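Long-range contacts in caltubin, EF-hand (Lymnaea stagnalis, PDB 6VAN), which probably binds calcium through its EF-hand loops, which hold strontium ions in this crystal: residues K30-P38 with W83-D91; D92-L100 with Y122-L133. One frame throughout, in Å; residues are numbered along the deposited sequence. Where two conformers were deposited one is given.

How the contacts relate
Contact 1 (30-38 with 83-91) joins helix 26-34 and the residues after it to the end of helix 77-87, two elements far apart in the chain, and lies nearer the centre of the molecule than contact 2 (92-100 with 122-133), which pairs two metal loops within the EF-hand pair. Both are partly buried. A lysine ammonium gripped by oxygens and a small apolar patch hold contact 1, whereas contact 2 rests on backbone bonds between two short strands, with a lysine lying over a ring. The two share one strontium ion: Asp88 and Asn90 bind it from contact 1, Asp92, Phe94 and Glu99 from contact 2.

Contact 1: residues K30-P38 with W83-D91; sequences KNYIRRFKP and WFKLQDTND. With SR (strontium ion), chain E.
The ammonium group of Lys37 is gripped by three oxygens of 83-91. Its NZ forms a salt bridge to Asp91 OD1 at 2.7 Å, reached on the syn side of the carboxylate, and hydrogen bonds to Lys85 O at 2.9 Å and Asp88 O at 3.2 Å. At Asp88 O the lysine stands above the carbonyl plane, while Asp91 N reaches the same oxygen from the opposite face, in the type I turn Asp88-Asp91. CG of Lys37 is anti to the backbone N (chi1 -164°), and the extended chain carries NZ past Leu86 O to the end of helix 77-87, where the carbonyls probably favour a positive charge. That end leads into an EF-hand loop: Asp88 OD1 and Asn90 OD1 each bind the strontium ion at 2.4 Å, and Asp92, Phe94 and Glu99 help complete the site, while Asp88 OD2 accepts from Ser93 N. Beside the lysine, a water donates to Phe36 O and Leu86 O and accepts from Thr89 OG1, tying the two backbones together. The apolar part sets Leu86 against Ile33 and Phe36. CB of Leu86 sits at the edge of the Phe36 ring, 4.0 Å from CE2, and Leu86 CD2 meets Ile33 CG2 at 3.9 Å. Val103 and Ala106 of helix 97-106 also touch Phe36, and Phe48 touches Leu86. Tyr32 and Trp83 cross at about a right angle, with Tyr32 OH 3.8 Å from Trp83 CH2.

Contact 2: residues D92-L100 with Y122-L133; sequences DSFVTEAEL and YMSADANKDGKL. With SR (strontium ion), chain F; SR (strontium ion), chain E.
Lys132 lays the end of its side chain over one face of the Phe94 ring. CE stands above the middle of the ring, 3.6 Å from the centroid, in a CH-pi contact, and NZ makes a cation-pi interaction at 4.0 Å from the centroid. With CG between the backbone N and the carbonyl carbon (chi1 67°), the lysine is extended beyond and runs across the phenylalanine. Strands 95-96 and 132-133 form the short antiparallel sheet that couples paired EF-hand loops. Val95 and Leu133 are its hydrogen-bonded pair, with Val95 N to Leu133 O at 2.9 Å and Leu133 N to Val95 O at 2.8 Å; Thr96 and Lys132 are the non-hydrogen-bonded pair. Glu97 N adds a bond to Gly131 O of 3.1 Å, where Thr96 N-caps helix 97-106 and forms a capping box with Glu99. On the sheet face of Val95 and Leu133, CG2 of the valine packs 3.6 Å from CB of the leucine. Farther along, Leu100 CD1 meets Tyr122 CD2 at 4.0 Å. Phe94 O and Lys132 O bind different strontium ions, so the sheet joins the loops beside ligand carbonyls, Lys132 in its strand and Phe94 just before Val95. Such backbone coupling would probably let ion binding in one loop influence the other, while a water between Lys132 NZ and Asp92 OD2 connects the lysine to a ligand residue of the other site.

Contact 1: residues K30-P38 with W83-D91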
loop_
_atom_site.group_PDB
_atom_site.type_symbol
_atom_site.label_atom_id
_atom_site.label_comp_id
_atom_site.label_asym_id
_atom_site.label_seq_id
_atom_site.Cartn_x
_atom_site.Cartn_y
_atom_site.Cartn_z
ATOM N N LYS A 30 7.149 9.610 -1.627
ATOM C CA LYS A 30 6.074 10.486 -2.176
ATOM C C LYS A 30 5.785 10.127 -3.629
ATOM O O LYS A 30 4.609 9.937 -3.941
ATOM C CB LYS A 30 6.451 11.957 -2.037
ATOM C CG LYS A 30 5.286 12.895 -2.265
ATOM C CD LYS A 30 5.551 14.279 -1.785
ATOM C CE LYS A 30 4.411 15.224 -2.077
ATOM N NZ LYS A 30 4.772 16.600 -1.667
ATOM N N ASN A 31 6.801 10.002 -4.477
ATOM C CA ASN A 31 6.653 9.628 -5.905
ATOM C C ASN A 31 6.019 8.236 -6.005
ATOM O O ASN A 31 5.203 8.031 -6.914
ATOM C CB ASN A 31 7.986 9.787 -6.627
ATOM C CG ASN A 31 8.248 11.232 -6.996
ATOM O OD1 ASN A 31 7.490 12.127 -6.606
ATOM N ND2 ASN A 31 9.306 11.471 -7.757
ATOM N N TYR A 32 6.335 7.354 -5.062
ATOM C CA TYR A 32 5.709 6.015 -4.936
ATOM C C TYR A 32 4.197 6.167 -4.689
ATOM O O TYR A 32 3.384 5.709 -5.515
ATOM C CB TYR A 32 6.415 5.220 -3.841
ATOM C CG TYR A 32 5.668 3.994 -3.417
ATOM C CD1 TYR A 32 5.508 2.939 -4.288
ATOM C CD2 TYR A 32 5.108 3.900 -2.153
ATOM C CE1 TYR A 32 4.832 1.796 -3.904
ATOM C CE2 TYR A 32 4.420 2.767 -1.754
ATOM C CZ TYR A 32 4.272 1.722 -2.644
ATOM O OH TYR A 32 3.603 0.593 -2.276
ATOM N N ILE A 33 3.811 6.822 -3.599
ATOM C CA ILE A 33 2.372 6.936 -3.219
ATOM C C ILE A 33 1.633 7.787 -4.258
ATOM O O ILE A 33 0.444 7.516 -4.498
ATOM C CB ILE A 33 2.205 7.469 -1.791
ATOM C CG1 ILE A 33 2.832 6.507 -0.770
ATOM C CG2 ILE A 33 0.743 7.748 -1.485
ATOM C CD1 ILE A 33 2.813 7.007 0.642
ATOM N N ARG A 34 2.292 8.763 -4.878
ATOM C CA ARG A 34 1.633 9.686 -5.838
ATOM C C ARG A 34 1.102 8.927 -7.050
ATOM O O ARG A 34 0.134 9.431 -7.646
ATOM C CB ARG A 34 2.603 10.763 -6.324
ATOM C CG ARG A 34 2.470 12.073 -5.579
ATOM C CD ARG A 34 3.358 13.156 -6.194
ATOM N NE ARG A 34 3.103 14.473 -5.621
ATOM C CZ ARG A 34 3.870 15.545 -5.798
ATOM N NH1 ARG A 34 4.966 15.464 -6.538
ATOM N NH2 ARG A 34 3.543 16.693 -5.219
ATOM N N ARG A 35 1.709 7.794 -7.409
ATOM C CA ARG A 35 1.236 6.941 -8.523
ATOM C C ARG A 35 -0.266 6.677 -8.330
ATOM O O ARG A 35 -0.984 6.775 -9.311
ATOM C CB ARG A 35 2.029 5.637 -8.607
ATOM C CG ARG A 35 3.427 5.798 -9.197
ATOM C CD ARG A 35 4.400 4.681 -8.839
ATOM N NE ARG A 35 3.864 3.314 -8.940
ATOM C CZ ARG A 35 3.445 2.558 -7.912
ATOM N NH1 ARG A 35 3.481 3.010 -6.668
ATOM N NH2 ARG A 35 2.979 1.339 -8.137
ATOM N N PHE A 36 -0.712 6.416 -7.099
ATOM C CA PHE A 36 -2.099 5.937 -6.827
ATOM C C PHE A 36 -2.882 6.858 -5.890
ATOM O O PHE A 36 -4.102 6.687 -5.805
ATOM C CB PHE A 36 -2.068 4.496 -6.317
ATOM C CG PHE A 36 -1.198 4.213 -5.117
ATOM C CD1 PHE A 36 0.125 3.818 -5.256
ATOM C CD2 PHE A 36 -1.724 4.246 -3.841
ATOM C CE1 PHE A 36 0.904 3.487 -4.160
ATOM C CE2 PHE A 36 -0.937 3.914 -2.746
ATOM C CZ PHE A 36 0.379 3.572 -2.903
ATOM N N LYS A 37 -2.248 7.802 -5.211
ATOM C CA LYS A 37 -2.939 8.915 -4.510
ATOM C C LYS A 37 -2.198 10.186 -4.913
ATOM O O LYS A 37 -1.345 10.676 -4.175
ATOM C CB LYS A 37 -3.018 8.685 -2.992
ATOM C CG LYS A 37 -4.020 9.568 -2.263
ATOM C CD LYS A 37 -4.290 9.231 -0.790
ATOM C CE LYS A 37 -5.440 10.028 -0.184
ATOM N NZ LYS A 37 -5.838 9.536 1.150
ATOM N N PRO A 38 -2.455 10.716 -6.131
ATOM C CA PRO A 38 -1.660 11.823 -6.677
ATOM C C PRO A 38 -1.598 13.066 -5.771
ATOM O O PRO A 38 -0.589 13.754 -5.789
ATOM C CB PRO A 38 -2.372 12.169 -7.995
ATOM C CG PRO A 38 -3.125 10.921 -8.391
ATOM C CD PRO A 38 -3.477 10.238 -7.084
ATOM N N TRP A 83 -3.134 1.178 4.352
ATOM C CA TRP A 83 -3.437 0.917 2.918
ATOM C C TRP A 83 -4.869 1.362 2.598
ATOM O O TRP A 83 -5.126 1.836 1.516
ATOM C CB TRP A 83 -3.214 -0.556 2.586
ATOM C CG TRP A 83 -1.789 -0.967 2.753
ATOM C CD1 TRP A 83 -1.292 -1.860 3.649
ATOM C CD2 TRP A 83 -0.666 -0.471 2.020
ATOM N NE1 TRP A 83 0.059 -1.924 3.544
ATOM C CE2 TRP A 83 0.477 -1.078 2.561
ATOM C CE3 TRP A 83 -0.522 0.461 0.993
ATOM C CZ2 TRP A 83 1.756 -0.817 2.048
ATOM C CZ3 TRP A 83 0.737 0.715 0.493
ATOM C CH2 TRP A 83 1.848 0.069 1.008
ATOM N N PHE A 84 -5.791 1.176 3.534
ATOM C CA PHE A 84 -7.182 1.655 3.363
ATOM C C PHE A 84 -7.155 3.165 3.070
ATOM O O PHE A 84 -7.734 3.631 2.075
ATOM C CB PHE A 84 -7.984 1.349 4.621
ATOM C CG PHE A 84 -9.441 1.750 4.535
ATOM C CD1 PHE A 84 -10.357 0.962 3.868
ATOM C CD2 PHE A 84 -9.886 2.935 5.124
ATOM C CE1 PHE A 84 -11.695 1.332 3.805
ATOM C CE2 PHE A 84 -11.224 3.299 5.044
ATOM C CZ PHE A 84 -12.117 2.499 4.377
ATOM N N LYS A 85 -6.476 3.933 3.925
ATOM C CA LYS A 85 -6.432 5.404 3.795
ATOM C C LYS A 85 -5.759 5.792 2.482
ATOM O O LYS A 85 -6.197 6.772 1.847
ATOM C CB LYS A 85 -5.754 6.026 5.007
ATOM C CG LYS A 85 -6.604 5.865 6.251
ATOM C CD LYS A 85 -6.223 6.755 7.373
ATOM C CE LYS A 85 -4.868 6.450 7.932
ATOM N NZ LYS A 85 -4.594 7.336 9.093
ATOM N N LEU A 86 -4.724 5.085 2.069
ATOM C CA LEU A 86 -4.033 5.441 0.793
ATOM C C LEU A 86 -4.935 5.156 -0.415
ATOM O O LEU A 86 -4.732 5.789 -1.448
ATOM C CB LEU A 86 -2.709 4.684 0.720
ATOM C CG LEU A 86 -1.658 5.148 1.719
ATOM C CD1 LEU A 86 -0.390 4.358 1.550
ATOM C CD2 LEU A 86 -1.381 6.641 1.607
ATOM N N GLN A 87 -5.867 4.211 -0.308
ATOM C CA GLN A 87 -6.818 3.884 -1.406
ATOM C C GLN A 87 -8.069 4.759 -1.337
ATOM O O GLN A 87 -8.822 4.773 -2.307
ATOM C CB GLN A 87 -7.146 2.403 -1.367
ATOM C CG GLN A 87 -5.957 1.556 -1.800
ATOM C CD GLN A 87 -6.206 0.090 -1.606
ATOM O OE1 GLN A 87 -6.391 -0.665 -2.548
ATOM N NE2 GLN A 87 -6.187 -0.321 -0.347
ATOM N N ASP A 88 -8.269 5.439 -0.222
ATOM C CA ASP A 88 -9.450 6.308 -0.001
ATOM C C ASP A 88 -9.137 7.666 -0.607
ATOM O O ASP A 88 -8.761 8.603 0.126
ATOM C CB ASP A 88 -9.789 6.361 1.480
ATOM C CG ASP A 88 -10.977 7.241 1.772
ATOM O OD1 ASP A 88 -11.674 7.669 0.796
ATOM O OD2 ASP A 88 -11.168 7.538 2.964
ATOM N N THR A 89 -9.215 7.755 -1.920
ATOM C CA THR A 89 -8.664 8.907 -2.673
ATOM C C THR A 89 -9.295 10.222 -2.195
ATOM O O THR A 89 -8.584 11.231 -2.138
ATOM C CB THR A 89 -8.825 8.689 -4.173
ATOM O OG1 THR A 89 -8.488 7.313 -4.412
ATOM C CG2 THR A 89 -7.946 9.629 -4.953
ATOM N N ASN A 90 -10.570 10.222 -1.815
ATOM C CA ASN A 90 -11.277 11.466 -1.413
ATOM C C ASN A 90 -11.382 11.543 0.112
ATOM O O ASN A 90 -12.062 12.449 0.565
ATOM C CB ASN A 90 -12.641 11.599 -2.087
ATOM C CG ASN A 90 -13.680 10.637 -1.567
ATOM O OD1 ASN A 90 -13.355 9.645 -0.908
ATOM N ND2 ASN A 90 -14.945 10.909 -1.860
ATOM N N ASP A 91 -10.771 10.630 0.869
ATOM C CA ASP A 91 -10.688 10.713 2.350
ATOM C C ASP A 91 -12.093 10.781 2.943
ATOM O O ASP A 91 -12.273 11.514 3.927
ATOM C CB ASP A 91 -9.877 11.953 2.770
ATOM C CG ASP A 91 -8.444 11.973 2.248
ATOM O OD1 ASP A 91 -7.739 10.945 2.398
ATOM O OD2 ASP A 91 -8.038 12.996 1.699
HETATM SR SR SR E . -13.465 7.271 -0.761
HETATM O O HOH W 1 -5.926 6.917 -3.727
HETATM O O HOH W 2 -15.640 7.454 -1.899
#

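Contact 2: residues D92-L100 with Y122-L133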
loop_
_atom_site.group_PDB
_atom_site.type_symbol
_atom_site.label_atom_id
_atom_site.label_comp_id
_atom_site.label_asym_id
_atom_site.label_seq_id
_atom_site.Cartn_x
_atom_site.Cartn_y
_atom_site.Cartn_z
ATOM N N ASP A 92 -13.049 10.018 2.439
ATOM C CA ASP A 92 -14.421 9.984 3.010
ATOM C C ASP A 92 -14.640 8.730 3.869
ATOM O O ASP A 92 -15.776 8.487 4.253
ATOM C CB ASP A 92 -15.515 10.124 1.940
ATOM C CG ASP A 92 -15.732 8.907 1.047
ATOM O OD1 ASP A 92 -14.900 7.962 1.085
ATOM O OD2 ASP A 92 -16.691 8.940 0.250
ATOM N N SER A 93 -13.593 7.944 4.115
ATOM C CA SER A 93 -13.571 6.750 5.011
ATOM C C SER A 93 -14.307 5.552 4.379
ATOM O O SER A 93 -14.642 4.586 5.068
ATOM C CB SER A 93 -14.061 7.058 6.407
ATOM O OG SER A 93 -13.040 7.749 7.116
ATOM N N PHE A 94 -14.436 5.545 3.063
ATOM C CA PHE A 94 -14.865 4.362 2.281
ATOM C C PHE A 94 -13.958 4.240 1.076
ATOM O O PHE A 94 -13.499 5.259 0.592
ATOM C CB PHE A 94 -16.301 4.480 1.767
ATOM C CG PHE A 94 -17.345 4.607 2.837
ATOM C CD1 PHE A 94 -17.754 3.490 3.545
ATOM C CD2 PHE A 94 -17.899 5.845 3.141
ATOM C CE1 PHE A 94 -18.725 3.592 4.533
ATOM C CE2 PHE A 94 -18.866 5.953 4.137
ATOM C CZ PHE A 94 -19.271 4.829 4.827
ATOM N N VAL A 95 -13.677 3.006 0.656
ATOM C CA VAL A 95 -12.987 2.772 -0.642
ATOM C C VAL A 95 -14.035 2.242 -1.603
ATOM O O VAL A 95 -14.550 1.152 -1.385
ATOM C CB VAL A 95 -11.735 1.876 -0.506
ATOM C CG1 VAL A 95 -10.658 2.607 0.286
ATOM C CG2 VAL A 95 -11.999 0.497 0.101
ATOM N N THR A 96 -14.345 3.010 -2.635
ATOM C CA THR A 96 -15.345 2.587 -3.622
ATOM C C THR A 96 -14.729 1.623 -4.631
ATOM O O THR A 96 -13.511 1.598 -4.828
ATOM C CB THR A 96 -15.916 3.767 -4.398
ATOM O OG1 THR A 96 -14.869 4.350 -5.144
ATOM C CG2 THR A 96 -16.529 4.833 -3.530
ATOM N N GLU A 97 -15.582 0.911 -5.322
ATOM C CA GLU A 97 -15.127 0.073 -6.421
ATOM C C GLU A 97 -14.280 0.925 -7.353
ATOM O O GLU A 97 -13.198 0.492 -7.721
ATOM C CB GLU A 97 -16.327 -0.525 -7.131
ATOM C CG GLU A 97 -15.947 -1.451 -8.252
ATOM C CD GLU A 97 -17.131 -2.163 -8.857
ATOM O OE1 GLU A 97 -17.784 -2.922 -8.127
ATOM O OE2 GLU A 97 -17.370 -1.959 -10.048
ATOM N N ALA A 98 -14.723 2.122 -7.734
ATOM C CA ALA A 98 -13.986 2.930 -8.727
ATOM C C ALA A 98 -12.626 3.370 -8.177
ATOM O O ALA A 98 -11.635 3.346 -8.928
ATOM C CB ALA A 98 -14.792 4.118 -9.154
ATOM N N GLU A 99 -12.548 3.770 -6.911
ATOM C CA GLU A 99 -11.256 4.162 -6.305
ATOM C C GLU A 99 -10.295 2.963 -6.334
ATOM O O GLU A 99 -9.101 3.157 -6.687
ATOM C CB GLU A 99 -11.427 4.618 -4.851
ATOM C CG GLU A 99 -12.027 6.006 -4.742
ATOM C CD GLU A 99 -12.398 6.401 -3.315
ATOM O OE1 GLU A 99 -12.854 5.532 -2.516
ATOM O OE2 GLU A 99 -12.282 7.615 -2.982
ATOM N N LEU A 100 -10.775 1.762 -5.979
ATOM C CA LEU A 100 -9.907 0.567 -5.925
ATOM C C LEU A 100 -9.420 0.200 -7.327
ATOM O O LEU A 100 -8.250 -0.205 -7.450
ATOM C CB LEU A 100 -10.672 -0.565 -5.265
ATOM C CG LEU A 100 -10.977 -0.390 -3.776
ATOM C CD1 LEU A 100 -12.036 -1.388 -3.350
ATOM C CD2 LEU A 100 -9.697 -0.534 -2.963
ATOM N N TYR A 122 -12.223 -8.067 -4.008
ATOM C CA TYR A 122 -12.442 -6.949 -3.056
ATOM C C TYR A 122 -13.916 -6.806 -2.700
ATOM O O TYR A 122 -14.256 -6.672 -1.503
ATOM C CB TYR A 122 -11.846 -5.647 -3.555
ATOM C CG TYR A 122 -10.341 -5.607 -3.606
ATOM C CD1 TYR A 122 -9.545 -6.630 -3.106
ATOM C CD2 TYR A 122 -9.710 -4.524 -4.170
ATOM C CE1 TYR A 122 -8.168 -6.567 -3.163
ATOM C CE2 TYR A 122 -8.335 -4.440 -4.215
ATOM C CZ TYR A 122 -7.563 -5.454 -3.696
ATOM O OH TYR A 122 -6.197 -5.369 -3.687
HETATM N N MSE A 123 -14.804 -6.863 -3.696
HETATM C CA MSE A 123 -16.230 -6.663 -3.444
HETATM C C MSE A 123 -16.834 -7.874 -2.740
HETATM O O MSE A 123 -17.930 -7.771 -2.197
HETATM C CB MSE A 123 -16.999 -6.354 -4.730
HETATM C CG MSE A 123 -16.770 -4.956 -5.253
HETATM SE SE MSE A 123 -17.123 -3.492 -3.953
HETATM C CE MSE A 123 -15.357 -2.750 -3.442
ATOM N N SER A 124 -16.127 -8.999 -2.683
ATOM C CA SER A 124 -16.619 -10.144 -1.905
ATOM C C SER A 124 -16.755 -9.737 -0.418
ATOM O O SER A 124 -17.515 -10.423 0.337
ATOM C CB SER A 124 -15.757 -11.372 -2.047
ATOM O OG SER A 124 -14.551 -11.286 -1.329
ATOM N N ALA A 125 -16.051 -8.684 0.026
ATOM C CA ALA A 125 -16.103 -8.141 1.412
ATOM C C ALA A 125 -17.171 -7.057 1.562
ATOM O O ALA A 125 -17.357 -6.561 2.689
ATOM C CB ALA A 125 -14.738 -7.641 1.817
ATOM N N ASP A 126 -17.905 -6.714 0.517
ATOM C CA ASP A 126 -18.922 -5.643 0.559
ATOM C C ASP A 126 -20.222 -6.244 1.115
ATOM O O ASP A 126 -21.109 -6.666 0.318
ATOM C CB ASP A 126 -19.148 -5.022 -0.816
ATOM C CG ASP A 126 -20.146 -3.891 -0.839
ATOM O OD1 ASP A 126 -20.501 -3.428 0.252
ATOM O OD2 ASP A 126 -20.512 -3.460 -1.926
ATOM N N ALA A 127 -20.319 -6.340 2.439
ATOM C CA ALA A 127 -21.348 -7.170 3.109
ATOM C C ALA A 127 -22.740 -6.588 2.877
ATOM O O ALA A 127 -23.693 -7.389 2.822
ATOM C CB ALA A 127 -21.030 -7.325 4.565
ATOM N N ASN A 128 -22.865 -5.274 2.716
ATOM C CA ASN A 128 -24.171 -4.589 2.521
ATOM C C ASN A 128 -24.390 -4.201 1.064
ATOM O O ASN A 128 -25.390 -3.517 0.805
ATOM C CB ASN A 128 -24.348 -3.390 3.465
ATOM C CG ASN A 128 -23.325 -2.292 3.269
ATOM O OD1 ASN A 128 -22.325 -2.462 2.566
ATOM N ND2 ASN A 128 -23.549 -1.154 3.917
ATOM N N LYS A 129 -23.485 -4.584 0.156
ATOM C CA LYS A 129 -23.607 -4.409 -1.319
ATOM C C LYS A 129 -23.857 -2.937 -1.692
ATOM O O LYS A 129 -24.588 -2.686 -2.698
ATOM C CB LYS A 129 -24.723 -5.314 -1.845
ATOM C CG LYS A 129 -24.540 -6.794 -1.532
ATOM C CD LYS A 129 -23.324 -7.408 -2.190
ATOM C CE LYS A 129 -23.199 -8.897 -1.941
ATOM N NZ LYS A 129 -24.377 -9.629 -2.450
ATOM N N ASP A 130 -23.212 -1.986 -1.001
ATOM C CA ASP A 130 -23.398 -0.548 -1.298
ATOM C C ASP A 130 -22.291 -0.067 -2.261
ATOM O O ASP A 130 -22.258 1.130 -2.531
ATOM C CB ASP A 130 -23.552 0.292 -0.036
ATOM C CG ASP A 130 -22.313 0.361 0.808
ATOM O OD1 ASP A 130 -21.319 -0.342 0.464
ATOM O OD2 ASP A 130 -22.329 1.110 1.803
ATOM N N GLY A 131 -21.437 -0.964 -2.771
ATOM C CA GLY A 131 -20.451 -0.631 -3.811
ATOM C C GLY A 131 -19.195 0.004 -3.230
ATOM O O GLY A 131 -18.406 0.588 -3.969
ATOM N N LYS A 132 -18.971 -0.147 -1.940
ATOM C CA LYS A 132 -17.776 0.437 -1.304
ATOM C C LYS A 132 -17.482 -0.336 -0.027
ATOM O O LYS A 132 -18.390 -1.015 0.520
ATOM C CB LYS A 132 -17.988 1.925 -1.048
ATOM C CG LYS A 132 -19.045 2.243 -0.016
ATOM C CD LYS A 132 -19.492 3.691 -0.027
ATOM C CE LYS A 132 -20.508 3.984 1.055
ATOM N NZ LYS A 132 -20.991 5.388 0.974
ATOM N N LEU A 133 -16.239 -0.245 0.413
ATOM C CA LEU A 133 -15.805 -0.931 1.657
ATOM C C LEU A 133 -15.533 0.084 2.756
ATOM O O LEU A 133 -14.816 1.055 2.536
ATOM C CB LEU A 133 -14.547 -1.745 1.403
ATOM C CG LEU A 133 -14.629 -2.780 0.284
ATOM C CD1 LEU A 133 -13.305 -3.504 0.134
ATOM C CD2 LEU A 133 -15.777 -3.759 0.458
HETATM SR SR SR F . -20.102 -1.796 2.095
HETATM SR SR SR E . -13.465 7.271 -0.761
HETATM O O HOH W 3 -19.077 7.267 0.119
HETATM O O HOH W 2 -15.640 7.454 -1.899
HETATM O O HOH W 4 -20.212 0.482 3.170
HETATM O O HOH W 5 -20.814 -1.311 4.828
#